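Local coordinates for transcriptional regulatory protein (Chlamydia trachomatis, PDB 3Q7R) that probably acts as a global positive regulator of transcription, binding a repeated DNA element in its own promoter and so probably activating its own expression, at residues F26-K29 with E30-P34; V54-Y58 with S59-R63; V89-L92 with D93-F96. All coordinates share one frame; numbering follows the deposited sequence.

Interaction 1: F26-K29 with E30-P34; sequences FQTK and ELLNP
Thr28 and Leu32 meet through their methyl groups, CG2 of Thr28 lying 4.2 Å from CD1 of Leu32, on the inner side of the last turn of helix 22-31. This helix is the crossover of the beta-alpha-beta unit that opens the CheY-like receiver fold. The close-packed part of the contact is this inner side. Thr28 rests on Pro105 and Leu108 of helix 105-118, and Leu32 on Lys109 and on Tyr37 and Cys39 of the next strand. The hydroxyl of Thr28 bonds to Leu24 O, while its methyl CG2 is the side-chain atom nearest the Leu32 side chain.

Backbone bonds record how the coil tightens. Glu30 N reaches Phe26 O four residues back at 3.2 Å, with an N-H...O angle of 156°. Leu31 N then turns to Thr28 O at 3.0 Å, only three residues back. Leu32 N divides itself between Lys29 O at 3.1 Å and a weak bond to Thr28 O; it stands above the Lys29 carbonyl plane, 64° out of it, consistent with the three-residue spacing.

On the solvent side the side-chain ends are looser. Gln27 and Glu30 run alongside each other, pointing the same way, yet their nearest side-chain atoms, CG of Gln27 and OE2 of Glu30, are 4.0 Å apart and no hydrogen bond joins the two side chains. The close approach here is to the main chain: with its chi1 at 58°, Glu30 places CG between its own backbone N and carbonyl carbon, and that methylene lies 3.0 Å from Gln27 O, while CG of Leu31 meets the same oxygen at 3.4 Å.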
loop_
_atom_site.group_PDB
_atom_site.type_symbol
_atom_site.label_atom_id
_atom_site.label_comp_id
_atom_site.label_asym_id
_atom_site.label_seq_id
_atom_site.Cartn_x
_atom_site.Cartn_y
_atom_site.Cartn_z
ATOM N N PHE A 26 -2.637 -17.258 -11.639
ATOM C CA PHE A 26 -1.758 -18.412 -11.894
ATOM C C PHE A 26 -0.297 -17.924 -12.019
ATOM O O PHE A 26 0.609 -18.560 -11.480
ATOM C CB PHE A 26 -2.232 -19.192 -13.132
ATOM C CG PHE A 26 -3.483 -19.987 -12.892
ATOM C CD1 PHE A 26 -3.527 -20.926 -11.863
ATOM C CD2 PHE A 26 -4.616 -19.772 -13.656
ATOM C CE1 PHE A 26 -4.686 -21.648 -11.609
ATOM C CE2 PHE A 26 -5.785 -20.504 -13.409
ATOM C CZ PHE A 26 -5.813 -21.421 -12.389
ATOM N N GLN A 27 -0.084 -16.769 -12.655
ATOM C CA GLN A 27 1.271 -16.273 -12.858
ATOM C C GLN A 27 1.896 -15.780 -11.560
ATOM O O GLN A 27 3.105 -15.972 -11.343
ATOM C CB GLN A 27 1.299 -15.185 -13.923
ATOM C CG GLN A 27 0.978 -15.812 -15.279
ATOM C CD GLN A 27 0.967 -14.818 -16.393
ATOM O OE1 GLN A 27 1.717 -13.850 -16.373
ATOM N NE2 GLN A 27 0.119 -15.053 -17.388
ATOM N N THR A 28 1.084 -15.157 -10.695
ATOM C CA THR A 28 1.601 -14.708 -9.421
ATOM C C THR A 28 1.908 -15.903 -8.536
ATOM O O THR A 28 2.925 -15.940 -7.876
ATOM C CB THR A 28 0.606 -13.765 -8.724
ATOM O OG1 THR A 28 0.406 -12.610 -9.543
ATOM C CG2 THR A 28 1.192 -13.311 -7.377
ATOM N N LYS A 29 1.021 -16.882 -8.514
ATOM C CA LYS A 29 1.200 -18.043 -7.644
ATOM C C LYS A 29 2.529 -18.751 -7.968
ATOM O O LYS A 29 3.283 -19.146 -7.049
ATOM C CB LYS A 29 -0.023 -18.940 -7.797
ATOM C CG LYS A 29 -0.005 -20.281 -7.132
ATOM C CD LYS A 29 -1.363 -20.933 -7.459
ATOM C CE LYS A 29 -1.645 -22.105 -6.552
ATOM N NZ LYS A 29 -0.847 -23.266 -6.947
ATOM N N GLU A 30 2.865 -18.886 -9.256
ATOM C CA GLU A 30 4.099 -19.561 -9.635
ATOM C C GLU A 30 5.364 -18.796 -9.246
ATOM O O GLU A 30 6.439 -19.376 -9.196
ATOM C CB GLU A 30 4.091 -19.912 -11.123
ATOM C CG GLU A 30 3.921 -18.776 -12.104
ATOM C CD GLU A 30 3.717 -19.284 -13.529
ATOM O OE1 GLU A 30 3.395 -20.487 -13.677
ATOM O OE2 GLU A 30 3.874 -18.495 -14.495
ATOM N N LEU A 31 5.247 -17.499 -8.978
ATOM C CA LEU A 31 6.408 -16.728 -8.530
ATOM C C LEU A 31 6.619 -16.778 -7.028
ATOM O O LEU A 31 7.695 -16.400 -6.550
ATOM C CB LEU A 31 6.277 -15.266 -8.969
ATOM C CG LEU A 31 6.211 -15.051 -10.490
ATOM C CD1 LEU A 31 5.923 -13.599 -10.842
ATOM C CD2 LEU A 31 7.527 -15.512 -11.152
ATOM N N LEU A 32 5.591 -17.192 -6.292
ATOM C CA LEU A 32 5.658 -17.224 -4.824
ATOM C C LEU A 32 6.210 -18.572 -4.384
ATOM O O LEU A 32 5.869 -19.594 -4.967
ATOM C CB LEU A 32 4.277 -16.989 -4.198
ATOM C CG LEU A 32 3.792 -15.525 -4.248
ATOM C CD1 LEU A 32 2.340 -15.400 -3.877
ATOM C CD2 LEU A 32 4.655 -14.661 -3.337
ATOM N N ASN A 33 7.081 -18.574 -3.382
ATOM C CA ASN A 33 7.641 -19.836 -2.856
ATOM C C ASN A 33 6.541 -20.508 -2.051
ATOM O O ASN A 33 6.044 -19.902 -1.093
ATOM C CB ASN A 33 8.840 -19.546 -1.962
ATOM C CG ASN A 33 9.346 -20.784 -1.250
ATOM O OD1 ASN A 33 8.815 -21.876 -1.431
ATOM N ND2 ASN A 33 10.366 -20.616 -0.421
ATOM N N PRO A 34 6.113 -21.719 -2.456
ATOM C CA PRO A 34 4.928 -22.318 -1.832
ATOM C C PRO A 34 5.183 -22.740 -0.383
ATOM O O PRO A 34 4.236 -22.975 0.353
ATOM C CB PRO A 34 4.618 -23.524 -2.725
ATOM C CG PRO A 34 5.931 -23.885 -3.338
ATOM C CD PRO A 34 6.664 -22.571 -3.529
#

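Interaction 2: V54-Y58 with S59-R63; sequences VVCEY and SLLPR
Glu57 and Leu60 are joined by the first of two backbone hydrogen bonds that fold the chain back as it leaves strand 51-57: Leu60 N to Glu57 O at 2.8 Å, N-H...O angle 153°. The second runs from Leu61 N to Tyr58 O at 3.0 Å and is straighter, at 164°. Each spans three residues and each donor stands above the carbonyl plane, which is evidence of a short 3-10 turn.

Two waters supplement these bonds. One accepts from Ser59 N and donates to Glu57 OE1 at 2.9 Å, linking the carboxylate to the start of the turn. The other lies 2.8 Å from Tyr58 O, within bonding geometry of Leu61 O as well, and sits over the centre of one face of the Tyr58 ring.

Apolar contacts line one side. The sulfur of Cys56, set anti to its backbone nitrogen (chi1 -171°), is 4.1 Å from CB of Leu60 and equally far from CD1 of Leu61. CD1 of Tyr58 lies 4.4 Å from CD2 of Leu61.

A separate aliphatic-hydroxyl contact joins Tyr58 and Arg63, which lie askew with nearly parallel planes: CD of Arg63 is 3.6 Å from Tyr58 OH.

Polar partners of Glu57 lie beyond the turn. Its OE1 forms a salt bridge with Arg101, and OE2 is hydrogen-bonded by Ser19 OG and His21 ND1, so both carboxylate oxygens have partners. Glu57 closes the central strand of the parallel sheet, probably the position where typical receiver domains carry the phosphorylatable aspartate; a glutamate there, paired with an arginine, is consistent with the atypical response regulator that this CheY-like domain represents.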
loop_
_atom_site.group_PDB
_atom_site.type_symbol
_atom_site.label_atom_id
_atom_site.label_comp_id
_atom_site.label_asym_id
_atom_site.label_seq_id
_atom_site.Cartn_x
_atom_site.Cartn_y
_atom_site.Cartn_z
ATOM N N VAL A 54 -6.281 -11.159 2.292
ATOM C CA VAL A 54 -7.174 -11.238 1.127
ATOM C C VAL A 54 -6.823 -10.100 0.189
ATOM O O VAL A 54 -6.767 -8.954 0.623
ATOM C CB VAL A 54 -8.656 -11.090 1.538
ATOM C CG1 VAL A 54 -9.554 -11.157 0.282
ATOM C CG2 VAL A 54 -8.986 -12.241 2.529
ATOM N N VAL A 55 -6.551 -10.413 -1.080
ATOM C CA VAL A 55 -6.196 -9.372 -2.080
ATOM C C VAL A 55 -7.453 -9.264 -2.912
ATOM O O VAL A 55 -7.865 -10.249 -3.508
ATOM C CB VAL A 55 -5.021 -9.830 -2.936
ATOM C CG1 VAL A 55 -4.741 -8.768 -4.003
ATOM C CG2 VAL A 55 -3.770 -9.982 -2.067
ATOM N N CYS A 56 -8.142 -8.104 -2.873
ATOM C CA CYS A 56 -9.464 -8.045 -3.517
ATOM C C CYS A 56 -9.536 -6.985 -4.595
ATOM O O CYS A 56 -9.162 -5.852 -4.337
ATOM C CB CYS A 56 -10.491 -7.668 -2.434
ATOM S SG CYS A 56 -12.218 -7.803 -2.991
ATOM N N GLU A 57 -10.038 -7.344 -5.774
ATOM C CA GLU A 57 -10.302 -6.332 -6.762
ATOM C C GLU A 57 -11.280 -5.273 -6.226
ATOM O O GLU A 57 -12.311 -5.603 -5.592
ATOM C CB GLU A 57 -11.000 -6.985 -7.959
ATOM C CG GLU A 57 -10.086 -7.956 -8.681
ATOM C CD GLU A 57 -9.017 -7.268 -9.483
ATOM O OE1 GLU A 57 -8.963 -6.021 -9.556
ATOM O OE2 GLU A 57 -8.142 -7.977 -10.019
ATOM N N TYR A 58 -11.002 -4.002 -6.519
ATOM C CA TYR A 58 -11.926 -2.962 -6.094
ATOM C C TYR A 58 -13.341 -3.225 -6.653
ATOM O O TYR A 58 -14.350 -2.986 -5.980
ATOM C CB TYR A 58 -11.406 -1.603 -6.537
ATOM C CG TYR A 58 -12.283 -0.450 -6.059
ATOM C CD1 TYR A 58 -12.242 -0.060 -4.705
ATOM C CD2 TYR A 58 -13.130 0.204 -6.931
ATOM C CE1 TYR A 58 -13.044 1.006 -4.254
ATOM C CE2 TYR A 58 -13.947 1.267 -6.479
ATOM C CZ TYR A 58 -13.844 1.654 -5.139
ATOM O OH TYR A 58 -14.646 2.722 -4.697
ATOM N N SER A 59 -13.430 -3.693 -7.899
ATOM C CA SER A 59 -14.738 -4.019 -8.435
ATOM C C SER A 59 -15.494 -5.114 -7.697
ATOM O O SER A 59 -16.710 -5.284 -7.961
ATOM C CB SER A 59 -14.669 -4.395 -9.915
ATOM O OG SER A 59 -14.228 -3.289 -10.736
ATOM N N LEU A 60 -14.825 -5.844 -6.802
ATOM C CA LEU A 60 -15.456 -6.911 -6.030
ATOM C C LEU A 60 -15.520 -6.534 -4.552
ATOM O O LEU A 60 -16.014 -7.324 -3.729
ATOM C CB LEU A 60 -14.753 -8.226 -6.213
ATOM C CG LEU A 60 -14.848 -8.766 -7.644
ATOM C CD1 LEU A 60 -13.899 -9.984 -7.860
ATOM C CD2 LEU A 60 -16.321 -9.097 -7.925
ATOM N N LEU A 61 -15.066 -5.319 -4.222
ATOM C CA LEU A 61 -14.974 -4.929 -2.785
ATOM C C LEU A 61 -16.271 -4.198 -2.382
ATOM O O LEU A 61 -16.578 -3.123 -2.896
ATOM C CB LEU A 61 -13.839 -3.954 -2.581
ATOM C CG LEU A 61 -13.593 -3.674 -1.089
ATOM C CD1 LEU A 61 -12.934 -4.807 -0.315
ATOM C CD2 LEU A 61 -12.675 -2.417 -1.037
ATOM N N PRO A 62 -17.083 -4.800 -1.534
ATOM C CA PRO A 62 -18.296 -4.046 -1.122
ATOM C C PRO A 62 -17.962 -2.658 -0.560
ATOM O O PRO A 62 -17.001 -2.466 0.185
ATOM C CB PRO A 62 -18.852 -4.884 0.044
ATOM C CG PRO A 62 -18.329 -6.282 -0.238
ATOM C CD PRO A 62 -16.928 -6.051 -0.777
ATOM N N ARG A 63 -18.796 -1.688 -0.919
ATOM C CA ARG A 63 -18.444 -0.312 -0.574
ATOM C C ARG A 63 -18.671 -0.002 0.894
ATOM O O ARG A 63 -18.130 1.005 1.352
ATOM C CB ARG A 63 -19.309 0.636 -1.389
ATOM C CG ARG A 63 -18.765 0.842 -2.815
ATOM C CD ARG A 63 -17.574 1.874 -2.739
ATOM N NE ARG A 63 -18.190 3.178 -2.487
ATOM C CZ ARG A 63 -18.744 3.923 -3.441
ATOM N NH1 ARG A 63 -18.727 3.499 -4.710
ATOM N NH2 ARG A 63 -19.328 5.097 -3.143
HETATM O O HOH W 1 -11.141 -4.142 -9.844
HETATM O O HOH W 2 -16.219 -1.087 -5.010
#

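Interaction 3: V89-L92 with D93-F96; sequences VDLL and DRGF
Leu91 O is gripped by two backbone N-H groups beyond it: Phe96 N at 2.9 Å, with an N-H...O angle of 161°, and Arg94 N in a weak bond. Arg94 N is better placed for Asp90 O at 2.9 Å, the regular helical partner, just as Asp93 N bonds to Val89 O.

Side chains repeat the four-residue spacing. Asp90 puts its carboxylate anti to the backbone N (chi1 178°), from where OD2 takes NH1 of Arg94 at 3.0 Å in a salt bridge. NH1 approaches nearly head-on along the C-O direction of OD2, and the oxygen lies near the guanidinium plane at its edge. CD of Arg94 also packs against OD2 of Asp90 at 3.2 Å, while NH2 is occupied elsewhere, by Ile65 O and weakly by Pro62 O.

Helix 85-93 of the receiver fold ends here in a Schellman motif. The Phe96 N to Leu91 O bond is its outer, 6-to-1 bond; Gly95 N to Leu92 O, at 3.0 Å, is the inner, 5-to-2 bond. Gly95 supplies the positive phi, 97°, that marks the motif.

After Gly95 the buried Phe96 crosses Leu91 at about a right angle, CD2 of Leu91 4.1 Å from CD2 of Phe96. Both also pack on Val78 of strand 75-80. CD2 of Phe96 additionally lies over the rim of one guanidinium face of Arg94.

On another side of the helix, CG1 of Val89 runs alongside Asp93 and is 3.5 Å from OD2 of Asp93. The other carboxylate oxygen, OD1, is hydrogen-bonded to Ser110 OG of the second subunit, whose Leu114 packs on Leu92.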
loop_
_atom_site.group_PDB
_atom_site.type_symbol
_atom_site.label_atom_id
_atom_site.label_comp_id
_atom_site.label_asym_id
_atom_site.label_seq_id
_atom_site.Cartn_x
_atom_site.Cartn_y
_atom_site.Cartn_z
ATOM N N VAL A 89 -9.024 8.218 -1.400
ATOM C CA VAL A 89 -9.192 8.676 -0.002
ATOM C C VAL A 89 -10.176 7.774 0.755
ATOM O O VAL A 89 -9.917 7.379 1.932
ATOM C CB VAL A 89 -9.709 10.144 0.026
ATOM C CG1 VAL A 89 -10.181 10.521 1.447
ATOM C CG2 VAL A 89 -8.615 11.114 -0.496
ATOM N N ASP A 90 -11.281 7.407 0.108
ATOM C CA ASP A 90 -12.280 6.531 0.766
ATOM C C ASP A 90 -11.687 5.159 1.165
ATOM O O ASP A 90 -11.912 4.689 2.306
ATOM C CB ASP A 90 -13.502 6.353 -0.158
ATOM C CG ASP A 90 -14.546 5.428 0.423
ATOM O OD1 ASP A 90 -15.217 5.830 1.390
ATOM O OD2 ASP A 90 -14.688 4.315 -0.119
ATOM N N LEU A 91 -10.854 4.585 0.271
ATOM C CA LEU A 91 -10.215 3.292 0.600
ATOM C C LEU A 91 -9.316 3.441 1.809
ATOM O O LEU A 91 -9.390 2.637 2.767
ATOM C CB LEU A 91 -9.358 2.743 -0.548
ATOM C CG LEU A 91 -10.181 2.066 -1.654
ATOM C CD1 LEU A 91 -9.249 1.800 -2.856
ATOM C CD2 LEU A 91 -10.870 0.730 -1.184
ATOM N N LEU A 92 -8.489 4.477 1.799
ATOM C CA LEU A 92 -7.512 4.637 2.875
ATOM C C LEU A 92 -8.241 4.883 4.216
ATOM O O LEU A 92 -7.868 4.348 5.274
ATOM C CB LEU A 92 -6.585 5.794 2.558
ATOM C CG LEU A 92 -5.687 5.544 1.318
ATOM C CD1 LEU A 92 -5.087 6.909 0.847
ATOM C CD2 LEU A 92 -4.544 4.517 1.618
ATOM N N ASP A 93 -9.283 5.700 4.148
ATOM C CA ASP A 93 -10.017 6.039 5.369
ATOM C C ASP A 93 -10.787 4.830 5.912
ATOM O O ASP A 93 -11.045 4.760 7.131
ATOM C CB ASP A 93 -11.009 7.183 5.107
ATOM C CG ASP A 93 -10.326 8.559 4.973
ATOM O OD1 ASP A 93 -9.112 8.654 5.198
ATOM O OD2 ASP A 93 -11.075 9.532 4.662
ATOM N N ARG A 94 -11.144 3.891 5.039
ATOM C CA ARG A 94 -11.798 2.662 5.449
ATOM C C ARG A 94 -10.805 1.588 5.919
ATOM O O ARG A 94 -11.234 0.510 6.302
ATOM C CB ARG A 94 -12.669 2.098 4.295
ATOM C CG ARG A 94 -13.959 2.936 4.061
ATOM C CD ARG A 94 -14.493 2.712 2.597
ATOM N NE ARG A 94 -14.828 1.337 2.413
ATOM C CZ ARG A 94 -14.938 0.701 1.257
ATOM N NH1 ARG A 94 -14.701 1.273 0.038
ATOM N NH2 ARG A 94 -15.276 -0.565 1.302
ATOM N N GLY A 95 -9.503 1.879 5.859
ATOM C CA GLY A 95 -8.479 0.950 6.326
ATOM C C GLY A 95 -7.815 0.095 5.294
ATOM O O GLY A 95 -7.034 -0.810 5.650
ATOM N N PHE A 96 -8.029 0.406 4.017
ATOM C CA PHE A 96 -7.460 -0.431 2.956
ATOM C C PHE A 96 -6.312 0.279 2.210
ATOM O O PHE A 96 -6.533 1.314 1.556
ATOM C CB PHE A 96 -8.535 -0.707 1.905
ATOM C CG PHE A 96 -9.732 -1.437 2.461
ATOM C CD1 PHE A 96 -9.634 -2.774 2.807
ATOM C CD2 PHE A 96 -10.965 -0.792 2.602
ATOM C CE1 PHE A 96 -10.772 -3.460 3.313
ATOM C CE2 PHE A 96 -12.079 -1.491 3.099
ATOM C CZ PHE A 96 -11.949 -2.828 3.479
#

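All three contacts lie in one receiver domain built round a five-stranded parallel sheet, and they follow one another in series along the chain. Interaction 1 closes helix 22-31 beside the edge strand 37-42; interaction 2 leaves the central strand 51-57; interaction 3 ends helix 85-93 before the other edge strand, 97-100. Interaction 1 stands apart, its centre about 21 Å from that of interaction 2 and about 28 Å from that of interaction 3. Interactions 2 and 3, with centres about 12 Å apart, touch: Leu61 CD2 meets Leu91 CD2 at 3.6 Å, and Tyr58 also packs on Leu91. Packing thus connects the turn after the central strand, where receiver domains usually carry the phosphoacceptor, with the helix that meets the second subunit.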